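Local coordinates for HTH-type dhaKLM operon transcriptional activator DhaS (Lactococcus lactis, PDB 2IU5), which activates transcription of the dhaKLM operon in complex with DhaQ upon activation by dihydroxyacetone, binding an inverted repeat that partially overlaps the -35 promoter sequence, at residues 80-85 / 177-182; 113-118 / 148-153. The protein carries 1 engineered substitution. All coordinates share one frame; numbering follows the deposited sequence.

Contact 1: 80-85 / 177-182; sequences YGWQNE and LLLAQI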
loop_
_atom_site.group_PDB
_atom_site.type_symbol
_atom_site.label_atom_id
_atom_site.label_comp_id
_atom_site.label_asym_id
_atom_site.label_seq_id
_atom_site.Cartn_x
_atom_site.Cartn_y
_atom_site.Cartn_z
ATOM N N TYR A 80 25.071 1.221 11.388
ATOM C CA TYR A 80 24.450 1.187 10.064
ATOM C C TYR A 80 23.724 -0.121 9.886
ATOM O O TYR A 80 24.265 -1.122 9.400
ATOM C CB TYR A 80 25.417 1.514 8.910
ATOM C CG TYR A 80 24.802 1.540 7.511
ATOM C CD1 TYR A 80 24.240 2.703 6.989
ATOM C CD2 TYR A 80 24.784 0.395 6.710
ATOM C CE1 TYR A 80 23.674 2.731 5.701
ATOM C CE2 TYR A 80 24.228 0.412 5.438
ATOM C CZ TYR A 80 23.673 1.580 4.934
ATOM O OH TYR A 80 23.127 1.579 3.667
ATOM N N GLY A 81 22.473 -0.083 10.302
ATOM C CA GLY A 81 21.803 -1.318 10.566
ATOM C C GLY A 81 20.635 -1.652 9.667
ATOM O O GLY A 81 20.153 -2.779 9.731
ATOM N N TRP A 82 20.154 -0.729 8.832
ATOM C CA TRP A 82 18.841 -0.965 8.254
ATOM C C TRP A 82 18.793 -2.177 7.335
ATOM O O TRP A 82 17.761 -2.851 7.279
ATOM C CB TRP A 82 18.250 0.255 7.585
ATOM C CG TRP A 82 18.798 0.647 6.258
ATOM C CD1 TRP A 82 19.717 1.605 6.041
ATOM C CD2 TRP A 82 18.458 0.102 4.967
ATOM N NE1 TRP A 82 19.992 1.712 4.686
ATOM C CE2 TRP A 82 19.228 0.798 4.014
ATOM C CE3 TRP A 82 17.585 -0.900 4.532
ATOM C CZ2 TRP A 82 19.158 0.531 2.649
ATOM C CZ3 TRP A 82 17.514 -1.164 3.156
ATOM C CH2 TRP A 82 18.297 -0.449 2.240
ATOM N N GLN A 83 19.895 -2.444 6.630
ATOM C CA GLN A 83 19.862 -3.561 5.688
ATOM C C GLN A 83 19.776 -4.860 6.480
ATOM O O GLN A 83 19.047 -5.773 6.088
ATOM C CB GLN A 83 21.062 -3.572 4.735
ATOM C CG GLN A 83 21.094 -2.308 3.881
ATOM C CD GLN A 83 22.114 -2.364 2.778
ATOM O OE1 GLN A 83 22.373 -3.426 2.197
ATOM N NE2 GLN A 83 22.704 -1.213 2.480
ATOM N N ASN A 84 20.507 -4.949 7.591
ATOM C CA ASN A 84 20.420 -6.143 8.451
ATOM C C ASN A 84 19.038 -6.233 9.102
ATOM O O ASN A 84 18.453 -7.307 9.223
ATOM C CB ASN A 84 21.532 -6.093 9.511
ATOM C CG ASN A 84 22.917 -6.243 8.899
ATOM O OD1 ASN A 84 23.044 -6.886 7.862
ATOM N ND2 ASN A 84 23.954 -5.661 9.523
ATOM N N GLU A 85 18.495 -5.102 9.525
ATOM C CA GLU A 85 17.172 -5.125 10.143
ATOM C C GLU A 85 16.073 -5.570 9.197
ATOM O O GLU A 85 15.179 -6.354 9.565
ATOM C CB GLU A 85 16.861 -3.745 10.727
ATOM C CG GLU A 85 17.773 -3.506 11.907
ATOM C CD GLU A 85 18.308 -2.092 11.992
ATOM O OE1 GLU A 85 17.763 -1.202 11.295
ATOM O OE2 GLU A 85 19.273 -1.880 12.760
ATOM N N LEU A 177 16.166 -1.731 -4.846
ATOM C CA LEU A 177 15.270 -0.653 -5.228
ATOM C C LEU A 177 15.391 0.511 -4.235
ATOM O O LEU A 177 15.312 1.683 -4.612
ATOM C CB LEU A 177 13.837 -1.157 -5.320
ATOM C CG LEU A 177 13.534 -2.243 -6.362
ATOM C CD1 LEU A 177 12.026 -2.523 -6.285
ATOM C CD2 LEU A 177 13.886 -1.817 -7.775
ATOM N N LEU A 178 15.581 0.190 -2.957
ATOM C CA LEU A 178 15.648 1.269 -1.958
ATOM C C LEU A 178 16.940 2.046 -2.150
ATOM O O LEU A 178 16.938 3.275 -2.158
ATOM C CB LEU A 178 15.611 0.704 -0.536
ATOM C CG LEU A 178 14.264 0.151 -0.062
ATOM C CD1 LEU A 178 14.440 -0.555 1.294
ATOM C CD2 LEU A 178 13.185 1.248 0.025
ATOM N N LEU A 179 18.048 1.329 -2.306
ATOM C CA LEU A 179 19.333 2.016 -2.490
ATOM C C LEU A 179 19.335 2.877 -3.757
ATOM O O LEU A 179 19.929 3.956 -3.771
ATOM C CB LEU A 179 20.480 1.006 -2.552
ATOM C CG LEU A 179 20.822 0.333 -1.218
ATOM C CD1 LEU A 179 21.723 -0.873 -1.445
ATOM C CD2 LEU A 179 21.507 1.327 -0.297
ATOM N N ALA A 180 18.682 2.417 -4.826
ATOM C CA ALA A 180 18.665 3.186 -6.064
ATOM C C ALA A 180 17.980 4.528 -5.863
ATOM O O ALA A 180 18.415 5.552 -6.405
ATOM C CB ALA A 180 17.942 2.403 -7.130
ATOM N N GLN A 181 16.908 4.498 -5.081
ATOM C CA GLN A 181 16.109 5.694 -4.849
ATOM C C GLN A 181 16.873 6.637 -3.941
ATOM O O GLN A 181 16.896 7.851 -4.175
ATOM C CB GLN A 181 14.829 5.272 -4.155
ATOM C CG GLN A 181 13.852 4.624 -5.095
ATOM C CD GLN A 181 12.639 4.208 -4.326
ATOM O OE1 GLN A 181 11.836 5.044 -3.954
ATOM N NE2 GLN A 181 12.501 2.919 -4.077
ATOM N N ILE A 182 17.498 6.079 -2.901
ATOM C CA ILE A 182 18.259 6.899 -1.942
ATOM C C ILE A 182 19.377 7.648 -2.675
ATOM O O ILE A 182 19.680 8.807 -2.370
ATOM C CB ILE A 182 18.865 6.004 -0.840
ATOM C CG1 ILE A 182 17.769 5.521 0.098
ATOM C CG2 ILE A 182 20.009 6.703 -0.070
ATOM C CD1 ILE A 182 18.161 4.297 0.917
#

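Contact 2: 113-118 / 148-153; sequences FFLIQW and YNAAAI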
loop_
_atom_site.group_PDB
_atom_site.type_symbol
_atom_site.label_atom_id
_atom_site.label_comp_id
_atom_site.label_asym_id
_atom_site.label_seq_id
_atom_site.Cartn_x
_atom_site.Cartn_y
_atom_site.Cartn_z
ATOM N N PHE A 113 -1.560 -0.912 11.636
ATOM C CA PHE A 113 -0.394 -1.085 12.482
ATOM C C PHE A 113 0.807 -1.548 11.641
ATOM O O PHE A 113 1.926 -1.072 11.810
ATOM C CB PHE A 113 -0.714 -2.097 13.581
ATOM C CG PHE A 113 0.455 -2.385 14.453
ATOM C CD1 PHE A 113 0.718 -1.602 15.571
ATOM C CD2 PHE A 113 1.299 -3.437 14.145
ATOM C CE1 PHE A 113 1.818 -1.877 16.376
ATOM C CE2 PHE A 113 2.395 -3.718 14.938
ATOM C CZ PHE A 113 2.655 -2.940 16.053
ATOM N N PHE A 114 0.561 -2.483 10.726
ATOM C CA PHE A 114 1.629 -3.125 9.932
ATOM C C PHE A 114 2.282 -2.025 9.074
ATOM O O PHE A 114 3.519 -1.941 8.968
ATOM C CB PHE A 114 0.998 -4.226 9.076
ATOM C CG PHE A 114 1.968 -5.195 8.445
ATOM C CD1 PHE A 114 2.909 -5.916 9.186
ATOM C CD2 PHE A 114 1.920 -5.385 7.069
ATOM C CE1 PHE A 114 3.786 -6.810 8.543
ATOM C CE2 PHE A 114 2.786 -6.272 6.426
ATOM C CZ PHE A 114 3.718 -6.986 7.159
ATOM N N LEU A 115 1.448 -1.182 8.477
ATOM C CA LEU A 115 1.959 -0.108 7.637
ATOM C C LEU A 115 2.840 0.810 8.465
ATOM O O LEU A 115 3.911 1.207 8.024
ATOM C CB LEU A 115 0.822 0.658 6.955
ATOM C CG LEU A 115 1.269 1.910 6.189
ATOM C CD1 LEU A 115 2.136 1.500 4.997
ATOM C CD2 LEU A 115 0.041 2.694 5.734
ATOM N N ILE A 116 2.383 1.142 9.666
ATOM C CA ILE A 116 3.164 2.010 10.546
ATOM C C ILE A 116 4.536 1.388 10.849
ATOM O O ILE A 116 5.538 2.108 10.912
ATOM C CB ILE A 116 2.389 2.307 11.822
ATOM C CG1 ILE A 116 1.242 3.282 11.526
ATOM C CG2 ILE A 116 3.336 2.931 12.842
ATOM C CD1 ILE A 116 0.299 3.506 12.703
ATOM N N GLN A 117 4.588 0.071 11.022
ATOM C CA GLN A 117 5.875 -0.622 11.224
ATOM C C GLN A 117 6.845 -0.403 10.063
ATOM O O GLN A 117 8.042 -0.139 10.259
ATOM C CB GLN A 117 5.666 -2.097 11.493
ATOM C CG GLN A 117 4.695 -2.325 12.653
ATOM C CD GLN A 117 4.954 -1.365 13.781
ATOM O OE1 GLN A 117 6.044 -1.334 14.376
ATOM N NE2 GLN A 117 3.950 -0.554 14.100
ATOM N N TRP A 118 6.301 -0.505 8.855
ATOM C CA TRP A 118 7.119 -0.260 7.661
ATOM C C TRP A 118 7.546 1.185 7.575
ATOM O O TRP A 118 8.674 1.481 7.143
ATOM C CB TRP A 118 6.408 -0.741 6.381
ATOM C CG TRP A 118 6.328 -2.233 6.358
ATOM C CD1 TRP A 118 5.200 -2.990 6.464
ATOM C CD2 TRP A 118 7.423 -3.165 6.224
ATOM N NE1 TRP A 118 5.518 -4.320 6.406
ATOM C CE2 TRP A 118 6.870 -4.461 6.262
ATOM C CE3 TRP A 118 8.807 -3.029 6.081
ATOM C CZ2 TRP A 118 7.653 -5.608 6.158
ATOM C CZ3 TRP A 118 9.586 -4.179 5.977
ATOM C CH2 TRP A 118 9.004 -5.444 6.019
ATOM N N TYR A 148 6.125 6.397 0.396
ATOM C CA TYR A 148 6.049 5.659 -0.876
ATOM C C TYR A 148 6.542 4.237 -0.686
ATOM O O TYR A 148 5.839 3.271 -1.002
ATOM C CB TYR A 148 6.916 6.370 -1.909
ATOM C CG TYR A 148 6.873 5.882 -3.359
ATOM C CD1 TYR A 148 6.032 6.486 -4.284
ATOM C CD2 TYR A 148 7.685 4.840 -3.778
ATOM C CE1 TYR A 148 5.998 6.051 -5.599
ATOM C CE2 TYR A 148 7.671 4.381 -5.097
ATOM C CZ TYR A 148 6.820 5.005 -5.991
ATOM O OH TYR A 148 6.775 4.583 -7.305
ATOM N N ASN A 149 7.759 4.091 -0.179
ATOM C CA ASN A 149 8.323 2.769 0.024
ATOM C C ASN A 149 7.666 1.942 1.122
ATOM O O ASN A 149 7.536 0.724 0.974
ATOM C CB ASN A 149 9.837 2.891 0.164
ATOM C CG ASN A 149 10.464 3.253 -1.153
ATOM O OD1 ASN A 149 10.609 2.385 -2.005
ATOM N ND2 ASN A 149 10.825 4.515 -1.337
ATOM N N ALA A 150 7.254 2.574 2.215
ATOM C CA ALA A 150 6.564 1.837 3.272
ATOM C C ALA A 150 5.299 1.207 2.680
ATOM O O ALA A 150 4.963 0.037 2.967
ATOM C CB ALA A 150 6.245 2.790 4.409
ATOM N N ALA A 151 4.592 1.965 1.850
ATOM C CA ALA A 151 3.332 1.476 1.278
ATOM C C ALA A 151 3.586 0.294 0.359
ATOM O O ALA A 151 2.836 -0.692 0.383
ATOM C CB ALA A 151 2.592 2.591 0.524
ATOM N N ALA A 152 4.635 0.403 -0.443
ATOM C CA ALA A 152 5.007 -0.690 -1.354
ATOM C C ALA A 152 5.368 -1.942 -0.573
ATOM O O ALA A 152 4.838 -3.018 -0.840
ATOM C CB ALA A 152 6.162 -0.287 -2.237
ATOM N N ILE A 153 6.264 -1.814 0.391
ATOM C CA ILE A 153 6.690 -2.994 1.119
ATOM C C ILE A 153 5.542 -3.563 1.956
ATOM O O ILE A 153 5.409 -4.782 2.075
ATOM C CB ILE A 153 7.938 -2.717 1.953
ATOM C CG1 ILE A 153 9.075 -2.197 1.061
ATOM C CG2 ILE A 153 8.309 -3.989 2.706
ATOM C CD1 ILE A 153 10.201 -1.481 1.829
#

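Contact 1: 80-85 / 177-182
Trp82, in the first turn of helix 82-95, drives its indole against one flank of helix 171-183, and three aliphatic side chains receive it. The apolar contacts all fall on the six-membered ring. CZ3 of Trp82 lies 3.6 Å from CD1 of Leu178, the two side chains sliding past each other in opposite directions. Leu179 comes in at the ring edge, close to the ring plane, with its CD2 3.9 Å from CZ2 of Trp82. On the same atom CD1 of Ile182 closes obliquely at a looser 4.3 Å. With CG of Trp82 lodged between the backbone N and the carbonyl carbon (chi1 75°), the six-membered ring is directed toward helix 171-183.

Gln83 bridges apolar and polar parts. Its CG stands over one face of the Trp82 ring, 3.5 Å above the plane, and its NE2 touches CD2 of Leu179 at 3.9 Å, the two side chains crossing at about a right angle.

The polar contacts stay on the side of 80-85. NE2 of Gln83 donates to OH of Tyr80 at 3.1 Å, arriving at the edge of the phenol in its plane, with an N-H...O angle of 146°. OE1 of Gln129, on helix 110-132, is hydrogen-bonded to both Trp82 NE1 and the Tyr80 hydroxyl, which probably helps hold the indole in its rotation.

No hydrogen bond joins the two segments. Their union in the helical C-terminal region of this TetR-family protein therefore rests on shape, with the indole N-H satisfied by a third helix while its carbocyclic end packs into leucine and isoleucine.

Contact 2: 113-118 / 148-153
Ile153 lays its CG2 methyl on one face of the Trp118 indole, 3.4 Å from the centroid of the six-membered ring and only 9° off the ring normal, a CH-pi contact. The two side chains cross at about a right angle. CG2 is anti to the backbone N of Ile153, while CG1 lies beside that N (chi1 -57°).

At the root of the indole, CB of Trp118 is 4.0 Å from CB of Ala150, whose small side chain lets the CA atoms of this pair approach to 4.9 Å. One turn earlier, Leu115 runs CD1 over the opposing backbone, 3.8 Å from O of Ala150 and 3.9 Å from CA of Ala151. The axes of the two short segments approach to 8.6 Å, with 129° between their N-to-C directions.

Leu86, Leu89 and Leu93 of helix 82-95 also pack on the indole. Replacing Trp118 with an alanine would probably leave the Ile153 methyl without its aromatic face and open a gap among those leucines. The contact joins helices 110-132 and 139-163 inside the TetR-type C-terminal region, while Ala152 packs on Tyr148 of the second subunit. The close approach is consistent with a small alanine at the root of the indole and a methyl over its face.

In the fold
Contact 2 is the more buried, its centre about 11 Å from the centre of the chain; contact 1 lies about 17 Å out, partly buried. The four segments draw on four different helices of the C-terminal region, and contact 2 is nested within the loop that contact 1 closes. Each is built round a tryptophan meeting aliphatic groups, but contact 1 keeps a polar margin, whereas contact 2 joins its helices through apolar side chains and backbone. They meet where Gln181 OE1 and Asn149 ND2, 2.9 Å apart, probably hydrogen-bond. Helices 139-163 and 171-183 both also pack on the second subunit, consistent with a TetR-type dimer interface.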